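Local coordinates for putative methyltransferase protein (PDB 5BP9) that binds S-adenosyl-L-homocysteine and is probably an S-adenosylmethionine-dependent methyltransferase, at residues S71-D76 with Y206-E211; E137-K140 with D146-Q149. All coordinates share one frame; numbering follows the deposited sequence. Where two conformers were deposited one is given.

Contact 1: residues S71-D76 with Y206-E211; sequences SQFDED and YLFEDE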
ATOM      1  N   SER A  71     -18.558  -2.811   3.605  1.00 17.54           N
ATOM      2  CA  SER A  71     -19.603  -3.078   4.604  0.50 20.63           C
ATOM      3  C   SER A  71     -19.820  -1.881   5.550  1.00 27.14           C
ATOM      4  O   SER A  71     -20.877  -1.795   6.172  1.00 32.91           O
ATOM      5  CB  SER A  71     -19.310  -4.345   5.405  0.50 22.18           C
ATOM      6  OG  SER A  71     -18.302  -4.119   6.356  0.50 21.92           O
ATOM      7  N   GLN A  72     -18.842  -0.964   5.635  1.00 22.83           N
ATOM      8  CA  GLN A  72     -18.851   0.177   6.575  0.60 26.93           C
ATOM      9  C   GLN A  72     -19.219   1.524   5.932  1.00 31.48           C
ATOM     10  O   GLN A  72     -19.682   2.431   6.612  1.00 30.63           O
ATOM     11  CB  GLN A  72     -17.475   0.337   7.237  0.60 27.69           C
ATOM     12  CG  GLN A  72     -17.024  -0.829   8.120  0.60 31.76           C
ATOM     13  CD  GLN A  72     -16.221  -1.919   7.381  0.60 21.24           C
ATOM     14  OE1 GLN A  72     -15.727  -1.734   6.257  0.60 15.18           O
ATOM     15  NE2 GLN A  72     -16.087  -3.059   8.025  0.60 22.15           N
ATOM     16  N   PHE A  73     -18.970   1.658   4.631  1.00 27.35           N
ATOM     17  CA  PHE A  73     -19.110   2.934   3.917  1.00 23.23           C
ATOM     18  C   PHE A  73     -19.989   2.776   2.676  1.00 24.84           C
ATOM     19  O   PHE A  73     -20.083   1.684   2.120  1.00 25.33           O
ATOM     20  CB  PHE A  73     -17.723   3.436   3.511  1.00 25.24           C
ATOM     21  CG  PHE A  73     -16.825   3.710   4.671  1.00 30.22           C
ATOM     22  CD1 PHE A  73     -17.089   4.775   5.532  1.00 34.59           C
ATOM     23  CD2 PHE A  73     -15.730   2.885   4.938  1.00 33.23           C
ATOM     24  CE1 PHE A  73     -16.266   5.026   6.631  1.00 40.38           C
ATOM     25  CE2 PHE A  73     -14.903   3.136   6.029  1.00 43.88           C
ATOM     26  CZ  PHE A  73     -15.175   4.204   6.881  1.00 43.58           C
ATOM     27  N   ASP A  74     -20.638   3.864   2.258  1.00 25.98           N
ATOM     28  CA  ASP A  74     -21.468   3.846   1.046  1.00 24.03           C
ATOM     29  C   ASP A  74     -20.575   3.721  -0.184  1.00 22.83           C
ATOM     30  O   ASP A  74     -19.379   4.040  -0.125  1.00 20.35           O
ATOM     31  CB  ASP A  74     -22.300   5.120   0.894  1.00 28.82           C
ATOM     32  CG  ASP A  74     -23.221   5.357   2.053  1.00 41.00           C
ATOM     33  OD1 ASP A  74     -23.720   4.369   2.634  1.00 50.04           O
ATOM     34  OD2 ASP A  74     -23.435   6.541   2.376  1.00 56.98           O
ATOM     35  N   GLU A  75     -21.187   3.324  -1.302  1.00 24.35           N
ATOM     36  CA  GLU A  75     -20.467   3.142  -2.561  0.50 23.95           C
ATOM     37  C   GLU A  75     -19.770   4.445  -2.975  1.00 24.13           C
ATOM     38  O   GLU A  75     -20.347   5.542  -2.842  1.00 27.68           O
ATOM     39  CB  GLU A  75     -21.429   2.659  -3.657  0.50 24.60           C
ATOM     40  CG  GLU A  75     -20.762   2.394  -5.004  0.50 27.72           C
ATOM     41  CD  GLU A  75     -21.732   1.892  -6.057  0.50 25.74           C
ATOM     42  OE1 GLU A  75     -22.898   1.607  -5.723  0.50 27.55           O
ATOM     43  OE2 GLU A  75     -21.318   1.777  -7.230  0.50 23.26           O
ATOM     44  N   ASP A  76     -18.548   4.323  -3.483  1.00 18.84           N
ATOM     45  CA  ASP A  76     -17.768   5.458  -3.952  1.00 21.57           C
ATOM     46  C   ASP A  76     -16.988   5.046  -5.192  1.00 19.26           C
ATOM     47  O   ASP A  76     -17.174   3.946  -5.701  1.00 18.19           O
ATOM     48  CB  ASP A  76     -16.796   5.940  -2.860  1.00 24.69           C
ATOM     49  CG  ASP A  76     -16.534   7.456  -2.923  1.00 46.32           C
ATOM     50  OD1 ASP A  76     -16.614   8.074  -4.025  1.00 28.96           O
ATOM     51  OD2 ASP A  76     -16.237   8.032  -1.865  1.00 77.35           O
ATOM     52  N   TYR A 206     -12.450   9.681  13.790  1.00 17.29           N
ATOM     53  CA  TYR A 206     -13.429  10.753  13.535  1.00 19.61           C
ATOM     54  C   TYR A 206     -14.675  10.279  12.756  1.00 21.81           C
ATOM     55  O   TYR A 206     -15.775  10.850  12.921  1.00 21.81           O
ATOM     56  CB  TYR A 206     -12.735  11.948  12.838  1.00 23.30           C
ATOM     57  CG  TYR A 206     -12.426  11.726  11.364  1.00 24.74           C
ATOM     58  CD1 TYR A 206     -11.286  11.038  10.958  1.00 25.27           C
ATOM     59  CD2 TYR A 206     -13.286  12.200  10.376  1.00 28.29           C
ATOM     60  CE1 TYR A 206     -11.011  10.828   9.609  1.00 24.67           C
ATOM     61  CE2 TYR A 206     -13.023  11.990   9.033  1.00 33.16           C
ATOM     62  CZ  TYR A 206     -11.885  11.305   8.656  1.00 30.21           C
ATOM     63  OH  TYR A 206     -11.632  11.114   7.320  1.00 37.42           O
ATOM     64  N   LEU A 207     -14.506   9.265  11.896  1.00 18.63           N
ATOM     65  CA  LEU A 207     -15.626   8.700  11.117  1.00 18.88           C
ATOM     66  C   LEU A 207     -16.613   7.864  11.942  1.00 22.88           C
ATOM     67  O   LEU A 207     -17.775   7.701  11.555  1.00 28.89           O
ATOM     68  CB  LEU A 207     -15.092   7.845   9.962  1.00 19.54           C
ATOM     69  CG  LEU A 207     -14.295   8.615   8.900  1.00 25.54           C
ATOM     70  CD1 LEU A 207     -13.704   7.618   7.930  1.00 26.17           C
ATOM     71  CD2 LEU A 207     -15.165   9.633   8.156  1.00 39.90           C
ATOM     72  N   PHE A 208     -16.152   7.351  13.073  1.00 18.97           N
ATOM     73  CA  PHE A 208     -16.917   6.458  13.917  1.00 21.30           C
ATOM     74  C   PHE A 208     -17.515   7.111  15.139  1.00 26.81           C
ATOM     75  O   PHE A 208     -18.015   6.417  16.026  1.00 29.29           O
ATOM     76  CB  PHE A 208     -16.041   5.261  14.282  1.00 23.83           C
ATOM     77  CG  PHE A 208     -15.746   4.403  13.096  1.00 23.39           C
ATOM     78  CD1 PHE A 208     -16.674   3.470  12.661  1.00 32.63           C
ATOM     79  CD2 PHE A 208     -14.593   4.579  12.374  1.00 17.72           C
ATOM     80  CE1 PHE A 208     -16.427   2.700  11.542  1.00 36.38           C
ATOM     81  CE2 PHE A 208     -14.330   3.814  11.250  1.00 18.19           C
ATOM     82  CZ  PHE A 208     -15.245   2.872  10.833  1.00 30.08           C
ATOM     83  N   GLU A 209     -17.464   8.432  15.187  1.00 19.74           N
ATOM     84  CA  GLU A 209     -18.013   9.187  16.315  1.00 21.67           C
ATOM     85  C   GLU A 209     -19.334   9.842  15.957  1.00 22.31           C
ATOM     86  O   GLU A 209     -19.584  10.183  14.795  1.00 22.71           O
ATOM     87  CB  GLU A 209     -17.029  10.265  16.757  1.00 20.71           C
ATOM     88  CG  GLU A 209     -15.756   9.717  17.371  1.00 21.57           C
ATOM     89  CD  GLU A 209     -14.746  10.790  17.728  1.00 23.56           C
ATOM     90  OE1 GLU A 209     -14.945  11.963  17.371  1.00 22.89           O
ATOM     91  OE2 GLU A 209     -13.728  10.452  18.369  1.00 26.97           O
ATOM     92  N   ASP A 210     -20.172  10.032  16.975  1.00 18.88           N
ATOM     93  CA  ASP A 210     -21.413  10.794  16.817  1.00 21.80           C
ATOM     94  C   ASP A 210     -21.113  12.313  16.891  1.00 21.01           C
ATOM     95  O   ASP A 210     -19.947  12.708  16.973  1.00 20.61           O
ATOM     96  CB  ASP A 210     -22.489  10.306  17.811  1.00 24.07           C
ATOM     97  CG  ASP A 210     -22.262  10.750  19.244  1.00 23.29           C
ATOM     98  OD1 ASP A 210     -21.375  11.599  19.522  1.00 21.54           O
ATOM     99  OD2 ASP A 210     -23.017  10.246  20.118  1.00 28.13           O
ATOM    100  N   GLU A 211     -22.147  13.158  16.836  1.00 21.28           N
ATOM    101  CA  GLU A 211     -21.947  14.622  16.816  1.00 21.31           C
ATOM    102  C   GLU A 211     -21.189  15.139  18.007  1.00 22.01           C
ATOM    103  O   GLU A 211     -20.522  16.183  17.918  1.00 25.10           O
ATOM    104  CB  GLU A 211     -23.282  15.374  16.803  1.00 30.20           C
ATOM    105  CG  GLU A 211     -23.961  15.486  15.465  1.00 38.83           C
ATOM    106  CD  GLU A 211     -25.283  16.238  15.577  1.00 44.74           C
ATOM    107  OE1 GLU A 211     -25.971  16.362  14.542  1.00 39.56           O
ATOM    108  OE2 GLU A 211     -25.637  16.713  16.690  1.00 56.98           O
TER
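The ring of Phe73 meets Leu207 and Phe208 where two surface loops come together over the antiparallel sheet that accompanies the Rossmann-like methyltransferase core. Residues 71-76 link strands 66-69 and 76-78 of that sheet, whereas 206-211 belong to the excursion between core strand 195-202 and sheet strand 226-233. The backbones keep well apart, the nearest CA atoms, those of Phe73 and Leu207, being 9.9 Å from each other, and apolar side chains span the interval. Phe73 reaches across with CZ and CE1: CZ lies 3.9 Å from Leu207 CD1, and neighbouring CE1 is equally near that methyl. Chi1 of Phe73, -62°, sets CG anti to the carbonyl carbon, and from there the ring extends away from its own loop to the facing one. The side chains of Leu207 and Phe208 each cross that of Phe73 at about a right angle, Leu207 touching through its CD1 methyl and Phe208 through CZ. Phe73 and Phe208 both also touch Ile227 of strand 226-233, which gives the two loops a common apolar footing. No hydrogen bond joins the segments; the two aromatic residues meet through single ring carbons, Phe73 CZ and Phe208 CZ, 4.2 Å apart.

Contact 2: residues E137-K140 with D146-Q149; sequences EVMK and DARQ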
ATOM      1  N   GLU A 137       1.559  -5.809 -15.665  1.00 13.44           N
ATOM      2  CA  GLU A 137       1.642  -5.614 -17.129  1.00 15.86           C
ATOM      3  C   GLU A 137       1.921  -4.170 -17.452  1.00 15.57           C
ATOM      4  O   GLU A 137       2.844  -3.859 -18.187  1.00 17.64           O
ATOM      5  CB  GLU A 137       0.314  -6.007 -17.828  1.00 18.10           C
ATOM      6  CG  GLU A 137       0.075  -5.434 -19.236  1.00 21.50           C
ATOM      7  CD  GLU A 137      -1.223  -5.919 -19.870  1.00 19.32           C
ATOM      8  OE1 GLU A 137      -1.951  -5.057 -20.423  1.00 27.20           O
ATOM      9  OE2 GLU A 137      -1.490  -7.149 -19.791  1.00 26.67           O
ATOM     10  N   VAL A 138       1.087  -3.293 -16.915  1.00 14.68           N
ATOM     11  CA  VAL A 138       1.202  -1.868 -17.161  1.00 15.13           C
ATOM     12  C   VAL A 138       2.524  -1.309 -16.684  1.00 16.87           C
ATOM     13  O   VAL A 138       3.163  -0.556 -17.418  1.00 17.14           O
ATOM     14  CB  VAL A 138      -0.006  -1.094 -16.584  1.00 16.70           C
ATOM     15  CG1 VAL A 138       0.216   0.430 -16.559  1.00 18.83           C
ATOM     16  CG2 VAL A 138      -1.250  -1.452 -17.392  1.00 20.95           C
HETATM   17  N   MSE A 139       2.939  -1.665 -15.472  1.00 14.65           N
HETATM   18  CA  MSE A 139       4.233  -1.239 -14.975  1.00 14.59           C
HETATM   19  C   MSE A 139       5.338  -1.582 -15.946  1.00 15.23           C
HETATM   20  O   MSE A 139       6.208  -0.739 -16.216  1.00 15.37           O
HETATM   21  CB  MSE A 139       4.594  -1.846 -13.605  1.00 13.51           C
HETATM   22  CG  MSE A 139       3.733  -1.198 -12.537  1.00 14.67           C
HETATM   23 SE   MSE A 139       4.476  -1.545 -10.762  1.00 16.66          SE
HETATM   24  CE  MSE A 139       3.374  -3.117 -10.431  1.00 17.14           C
ATOM     25  N   LYS A 140       5.333  -2.811 -16.461  1.00 13.80           N
ATOM     26  CA  LYS A 140       6.404  -3.217 -17.381  1.00 13.43           C
ATOM     27  C   LYS A 140       6.398  -2.378 -18.649  1.00 15.99           C
ATOM     28  O   LYS A 140       7.447  -1.877 -19.114  1.00 19.17           O
ATOM     29  CB  LYS A 140       6.296  -4.703 -17.695  1.00 14.91           C
ATOM     30  CG  LYS A 140       6.595  -5.618 -16.525  1.00 15.48           C
ATOM     31  CD  LYS A 140       6.430  -7.073 -16.888  1.00 14.49           C
ATOM     32  CE  LYS A 140       6.792  -8.042 -15.782  1.00 17.46           C
ATOM     33  NZ  LYS A 140       8.217  -7.984 -15.370  1.00 16.14           N
ATOM     34  N   ASP A 146      12.067  -3.402 -12.825  1.00 16.22           N
ATOM     35  CA  ASP A 146      11.910  -4.623 -12.035  1.00 14.85           C
ATOM     36  C   ASP A 146      10.528  -4.611 -11.368  1.00 16.05           C
ATOM     37  O   ASP A 146      10.418  -4.283 -10.205  1.00 18.31           O
ATOM     38  CB  ASP A 146      13.021  -4.776 -10.988  1.00 18.16           C
ATOM     39  CG  ASP A 146      12.932  -6.106 -10.214  1.00 19.21           C
ATOM     40  OD1 ASP A 146      12.359  -7.069 -10.739  1.00 30.89           O
ATOM     41  OD2 ASP A 146      13.443  -6.212  -9.088  1.00 23.95           O
ATOM     42  N   ALA A 147       9.502  -4.960 -12.141  1.00 14.91           N
ATOM     43  CA  ALA A 147       8.120  -5.141 -11.658  1.00 13.39           C
ATOM     44  C   ALA A 147       7.787  -6.628 -11.664  1.00 14.15           C
ATOM     45  O   ALA A 147       7.933  -7.285 -12.699  1.00 17.69           O
ATOM     46  CB  ALA A 147       7.141  -4.401 -12.542  1.00 16.36           C
ATOM     47  N   ARG A 148       7.288  -7.137 -10.526  1.00 13.33           N
ATOM     48  CA  ARG A 148       6.993  -8.548 -10.320  1.00 13.98           C
ATOM     49  C   ARG A 148       5.607  -8.735  -9.738  1.00 12.94           C
ATOM     50  O   ARG A 148       5.151  -7.927  -8.902  1.00 14.12           O
ATOM     51  CB  ARG A 148       7.985  -9.170  -9.350  1.00 18.79           C
ATOM     52  CG  ARG A 148       9.444  -9.057  -9.765  1.00 32.18           C
ATOM     53  CD  ARG A 148      10.327  -9.426  -8.575  1.00 28.15           C
ATOM     54  NE  ARG A 148      10.135 -10.811  -8.222  1.00 32.63           N
ATOM     55  CZ  ARG A 148      10.866 -11.458  -7.320  1.00 26.30           C
ATOM     56  NH1 ARG A 148      11.830 -10.821  -6.644  1.00 23.69           N
ATOM     57  NH2 ARG A 148      10.605 -12.738  -7.079  1.00 34.55           N
ATOM     58  N   GLN A 149       4.935  -9.796 -10.186  1.00 13.01           N
ATOM     59  CA  GLN A 149       3.653 -10.205  -9.621  1.00 12.64           C
ATOM     60  C   GLN A 149       3.927 -11.204  -8.494  1.00 14.22           C
ATOM     61  O   GLN A 149       4.151 -12.394  -8.727  1.00 16.65           O
ATOM     62  CB  GLN A 149       2.712 -10.808 -10.669  1.00 13.22           C
ATOM     63  CG  GLN A 149       1.293 -10.952 -10.137  1.00 14.14           C
ATOM     64  CD  GLN A 149       0.417 -11.831 -10.968  1.00 14.16           C
ATOM     65  OE1 GLN A 149       0.873 -12.522 -11.885  1.00 19.17           O
ATOM     66  NE2 GLN A 149      -0.846 -11.857 -10.624  1.00 16.39           N
TER
HETATM   67  O   HOH W   1       9.824  -5.210 -14.990  1.00 19.11           O
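A beta-alpha-beta crossover supplies this contact: helix 133-142 lies against strand 147-149, the strand to which it leads, and Met139, Lys140 and Ala147 do the touching. Ala147 directs its methyl at the helix, where its CB comes 3.8 Å from CB of Met139, a selenomethionine in this crystal. The small side chain of Ala147 is consistent with the close approach, the CA atoms of Lys140 and Ala147 being 6.3 Å apart. Beyond CB, the Met139 chain runs inward past CG to SE, and a bend at chi3 (-94°) then turns CE aside; the side chain packs on Ala128 and Asp130 of strand 125-130 and on Ala110. In Rossmann-like methyltransferases, parallel strands joined by such crossovers carry the cofactor at their C-terminal ends; here Asp130 binds S-adenosyl-L-homocysteine, and the Met139 side chain lies about 7 Å from that ligand, a second-shell neighbour of the site. Lys140 takes the outer flank. Its aliphatic part is extended as far as CE, with CG 4.2 Å from Ala147 CB, and a bend at chi4 of -63° then turns the ammonium group onto the strand. There NZ donates to Ala147 O over 2.8 Å, approaching almost head-on at a C=O...N angle of 162°. A water accepts from the same NZ at 3.2 Å and also from Ala147 N at 2.9 Å, so one lysine serves both backbone polar groups of Ala147, directly at the carbonyl and through water at the amide. Strand 147-149 is the outermost of its sheet within the chain; the residues flanking Ala147, Asp146 and Arg148, make their backbone bonds to strand 125-130, whereas Ala147 offers its N-H and C=O to the water and the lysine.

From the N terminus, the chain first passes through 71-76, in the loop between two strands of the antiparallel sheet, then, after strand 76-78 and helix 92-100, enters the mixed core sheet. There helix 133-142 and strand 147-149 follow one another, and contact 2 closes a short loop with only five residues between its segments. The chain goes on through further core strands before reaching 206-211, where contact 1 closes a loop of 129 intervening residues. Contact 2 is nested inside the loop closed by contact 1. Their centres are 35 Å apart, on opposite sides of the chain's centre: one joins loops beside the antiparallel sheet, the other seats a helix on the edge of the core sheet.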